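Local structure of DNA polymerase III beta subunit (Streptococcus pyogenes, 2AVT) at residues 142-145 with 146-150; 214-217 with 218-221. The protein probably encircles DNA as a dimeric ring-shaped sliding clamp that tethers the replicative polymerase to its template. All coordinates share one frame; numbering follows the deposited sequence.

Contact 1: residues 142-145 with 146-150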
loop_
_atom_site.group_PDB
_atom_site.type_symbol
_atom_site.label_atom_id
_atom_site.label_comp_id
_atom_site.label_asym_id
_atom_site.label_seq_id
_atom_site.Cartn_x
_atom_site.Cartn_y
_atom_site.Cartn_z
ATOM N N LEU A 142 -11.562 25.919 -3.406
ATOM C CA LEU A 142 -11.232 25.210 -4.629
ATOM C C LEU A 142 -11.144 23.710 -4.350
ATOM O O LEU A 142 -11.676 22.897 -5.104
ATOM C CB LEU A 142 -9.910 25.745 -5.182
ATOM C CG LEU A 142 -9.664 25.656 -6.686
ATOM C CD1 LEU A 142 -10.921 26.036 -7.462
ATOM C CD2 LEU A 142 -8.511 26.580 -7.041
ATOM N N LYS A 143 -10.498 23.350 -3.248
ATOM C CA LYS A 143 -10.353 21.945 -2.887
ATOM C C LYS A 143 -11.696 21.296 -2.596
ATOM O O LYS A 143 -11.877 20.100 -2.830
ATOM C CB LYS A 143 -9.454 21.787 -1.657
ATOM C CG LYS A 143 -7.977 22.012 -1.909
ATOM C CD LYS A 143 -7.168 21.455 -0.736
ATOM C CE LYS A 143 -5.680 21.683 -0.916
ATOM N NZ LYS A 143 -4.882 20.948 0.119
ATOM N N SER A 144 -12.627 22.085 -2.064
ATOM C CA SER A 144 -13.959 21.588 -1.741
ATOM C C SER A 144 -14.726 21.264 -3.011
ATOM O O SER A 144 -15.412 20.247 -3.085
ATOM C CB SER A 144 -14.737 22.627 -0.937
ATOM O OG SER A 144 -16.052 22.171 -0.702
ATOM N N ILE A 145 -14.609 22.143 -4.002
ATOM C CA ILE A 145 -15.267 21.976 -5.299
ATOM C C ILE A 145 -14.741 20.714 -5.993
ATOM O O ILE A 145 -15.504 19.935 -6.571
ATOM C CB ILE A 145 -14.993 23.199 -6.214
ATOM C CG1 ILE A 145 -15.693 24.443 -5.650
ATOM C CG2 ILE A 145 -15.440 22.903 -7.631
ATOM C CD1 ILE A 145 -15.289 25.755 -6.328
ATOM N N ILE A 146 -13.426 20.523 -5.925
ATOM C CA ILE A 146 -12.777 19.369 -6.533
ATOM C C ILE A 146 -13.232 18.041 -5.935
ATOM O O ILE A 146 -13.630 17.133 -6.666
ATOM C CB ILE A 146 -11.248 19.478 -6.397
ATOM C CG1 ILE A 146 -10.760 20.686 -7.196
ATOM C CG2 ILE A 146 -10.582 18.173 -6.861
ATOM C CD1 ILE A 146 -9.314 21.019 -7.018
ATOM N N ALA A 147 -13.173 17.928 -4.610
ATOM C CA ALA A 147 -13.580 16.701 -3.941
ATOM C C ALA A 147 -15.060 16.390 -4.176
ATOM O O ALA A 147 -15.495 15.251 -3.991
ATOM C CB ALA A 147 -13.305 16.804 -2.450
ATOM N N GLU A 148 -15.829 17.400 -4.581
ATOM C CA GLU A 148 -17.261 17.215 -4.821
ATOM C C GLU A 148 -17.628 16.885 -6.266
ATOM O O GLU A 148 -18.692 16.324 -6.514
ATOM C CB GLU A 148 -18.052 18.467 -4.391
ATOM C CG GLU A 148 -17.922 18.827 -2.917
ATOM C CD GLU A 148 -18.763 20.035 -2.505
ATOM O OE1 GLU A 148 -18.885 20.995 -3.293
ATOM O OE2 GLU A 148 -19.287 20.024 -1.373
ATOM N N THR A 149 -16.758 17.212 -7.218
ATOM C CA THR A 149 -17.081 16.965 -8.620
ATOM C C THR A 149 -16.138 16.059 -9.421
ATOM O O THR A 149 -16.572 15.394 -10.363
ATOM C CB THR A 149 -17.191 18.291 -9.383
ATOM O OG1 THR A 149 -15.924 18.950 -9.351
ATOM C CG2 THR A 149 -18.236 19.202 -8.738
ATOM N N ALA A 150 -14.863 16.028 -9.055
ATOM C CA ALA A 150 -13.877 15.221 -9.778
ATOM C C ALA A 150 -14.274 13.767 -10.038
ATOM O O ALA A 150 -14.207 13.295 -11.171
ATOM C CB ALA A 150 -12.537 15.268 -9.052
#

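Contact 2: residues 214-217 with 218-221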
loop_
_atom_site.group_PDB
_atom_site.type_symbol
_atom_site.label_atom_id
_atom_site.label_comp_id
_atom_site.label_asym_id
_atom_site.label_seq_id
_atom_site.Cartn_x
_atom_site.Cartn_y
_atom_site.Cartn_z
ATOM N N VAL A 214 -0.989 19.104 -4.331
ATOM C CA VAL A 214 0.137 20.023 -4.450
ATOM C C VAL A 214 0.063 21.287 -3.591
ATOM O O VAL A 214 1.070 21.707 -3.016
ATOM C CB VAL A 214 0.338 20.441 -5.918
ATOM C CG1 VAL A 214 1.521 21.386 -6.033
ATOM C CG2 VAL A 214 0.560 19.194 -6.781
ATOM N N PHE A 215 -1.112 21.907 -3.520
ATOM C CA PHE A 215 -1.269 23.110 -2.717
ATOM C C PHE A 215 -1.695 22.748 -1.295
ATOM O O PHE A 215 -2.826 22.319 -1.064
ATOM C CB PHE A 215 -2.287 24.064 -3.354
ATOM C CG PHE A 215 -1.799 24.705 -4.630
ATOM C CD1 PHE A 215 -1.038 25.863 -4.593
ATOM C CD2 PHE A 215 -2.068 24.129 -5.863
ATOM C CE1 PHE A 215 -0.553 26.438 -5.754
ATOM C CE2 PHE A 215 -1.585 24.699 -7.029
ATOM C CZ PHE A 215 -0.827 25.855 -6.974
ATOM N N THR A 216 -0.769 22.905 -0.351
ATOM C CA THR A 216 -1.043 22.596 1.048
ATOM C C THR A 216 -1.965 23.635 1.676
ATOM O O THR A 216 -2.042 24.780 1.228
ATOM C CB THR A 216 0.264 22.491 1.863
ATOM O OG1 THR A 216 1.151 23.554 1.491
ATOM C CG2 THR A 216 0.939 21.155 1.601
ATOM N N ASP A 217 -2.657 23.220 2.726
ATOM C CA ASP A 217 -3.623 24.072 3.402
ATOM C C ASP A 217 -3.093 25.355 4.019
ATOM O O ASP A 217 -3.862 26.283 4.261
ATOM C CB ASP A 217 -4.376 23.235 4.429
ATOM C CG ASP A 217 -4.893 21.943 3.825
ATOM O OD1 ASP A 217 -5.425 22.009 2.694
ATOM O OD2 ASP A 217 -4.765 20.871 4.457
ATOM N N ASP A 218 -1.790 25.426 4.261
ATOM C CA ASP A 218 -1.223 26.643 4.823
ATOM C C ASP A 218 -1.291 27.763 3.778
ATOM O O ASP A 218 -1.075 28.934 4.091
ATOM C CB ASP A 218 0.225 26.404 5.273
ATOM C CG ASP A 218 1.117 25.927 4.145
ATOM O OD1 ASP A 218 0.754 24.929 3.493
ATOM O OD2 ASP A 218 2.180 26.541 3.914
ATOM N N ILE A 219 -1.603 27.396 2.537
ATOM C CA ILE A 219 -1.724 28.369 1.452
ATOM C C ILE A 219 -3.174 28.833 1.367
ATOM O O ILE A 219 -4.041 28.114 0.861
ATOM C CB ILE A 219 -1.320 27.756 0.098
ATOM C CG1 ILE A 219 0.170 27.410 0.111
ATOM C CG2 ILE A 219 -1.656 28.726 -1.032
ATOM C CD1 ILE A 219 0.668 26.763 -1.159
ATOM N N GLU A 220 -3.423 30.042 1.858
ATOM C CA GLU A 220 -4.761 30.630 1.896
ATOM C C GLU A 220 -5.495 30.717 0.549
ATOM O O GLU A 220 -6.632 30.252 0.424
ATOM C CB GLU A 220 -4.678 32.023 2.528
ATOM C CG GLU A 220 -5.777 32.331 3.535
ATOM C CD GLU A 220 -5.688 31.468 4.785
ATOM O OE1 GLU A 220 -4.594 31.405 5.388
ATOM O OE2 GLU A 220 -6.712 30.861 5.173
ATOM N N THR A 221 -4.859 31.320 -0.452
ATOM C CA THR A 221 -5.489 31.459 -1.763
ATOM C C THR A 221 -4.517 31.286 -2.921
ATOM O O THR A 221 -3.304 31.256 -2.736
ATOM C CB THR A 221 -6.115 32.849 -1.946
ATOM O OG1 THR A 221 -5.068 33.825 -1.982
ATOM C CG2 THR A 221 -7.067 33.177 -0.809
#

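Contact 1: residues 142-145 with 146-150
From L142 to T149 the backbone is helical: I146 N donates to L142 O at 3.1 Å with an N-H...O angle of 160°, and A147 N donates to K143 O over the same spacing at 170°, two well-formed i to i+4 bonds. At the next residues, E148 and T149, the pattern slackens. The amide of E148 reaches I145 O only through a weak bond, and that of T149 binds the same oxygen weakly. The side chain of T149 adds to this acceptor: OG1 donates to I145 O at 3.0 Å, approaching from above the carbonyl plane. With OG1 set between its own backbone N and carbonyl carbon (chi1 63°), the hydroxyl is turned back along the helix, and I145 O collects one hydroxyl and two weak amide contacts. Further on, I146 O accepts from both T149 N and A150 N.

I146 lies alongside the preceding turn, its CG1 3.2 Å from L142 O. CG1 stands anti to the carbonyl carbon, which lays the branch beside that oxygen, while the side chain packs on L208, F211 and S212 of helix 205-214. I145 serves a different face, meeting F175, A177, R188 and I190 of the sheet. On the polar side, S144 OG stays 3.9 Å from E148 CD, a van der Waals neighbour. The carboxylate of E148 is instead held by a salt bridge from OE1 to R188, which may offset the nearby like charge of E366. K143 NZ forms a salt bridge with D217 and a hydrogen bond with S212 O. The arrangement is that of an amphipathic helix packed on a sheet and a partner helix, as in the domains of the DNA-clamp fold.

Contact 2: residues 214-217 with 218-221
Two hydrogen bonds organise the turn in which T216 meets D218 and I219. The backbone one runs from I219 N to T216 O at 3.0 Å, with an N-H...O angle of 158°, and closes a type I beta turn from T216 to I219. The side-chain one runs from T216 OG1 to D218 OD1, modelled at 2.5 Å, so short that its exact length is doubtful. Both side chains are folded toward it: OG1 of T216 and CG of D218 each lie between their own backbone N and carbonyl carbon (chi1 43° and 58°).

Apolar contact comes from F215 and I219. The CD1 methyl of I219 reaches the edge of the phenyl ring near its plane, 3.9 Å from F215 CD1, while the ring also meets F211 and packs on I238 and F240 of strand 238-243.

The charge of D217 is used outside the turn: OD1 pairs with K143 of helix 139-149, and its distance from D218 OD1 is 6.9 Å. The turn thus combines an exposed polar side with an apolar side made by buried F215 and partly exposed I219, and the threonine hydroxyl, by donating to the carboxylate, may help to stabilise negative charge on D218.

Overall arrangement
Contact 1 precedes contact 2 along the chain, and both belong to the central domain of the clamp subunit. Their centres are 14 Å apart, contact 1 lying about 7 Å from the centre of the chain and contact 2 about 14 Å. Helix 139-149 carries the first; the second is the loop between helix 205-214 and strand 221-226. They touch directly: K143 NZ lies 2.8 Å from D217 OD1. The two helices pack through apolar side chains, and this salt bridge ties helix 139-149 to the loop that follows helix 205-214. In DNA clamps of this family such helix pairs line the inside of the ring, so the link probably helps to set their relative placement.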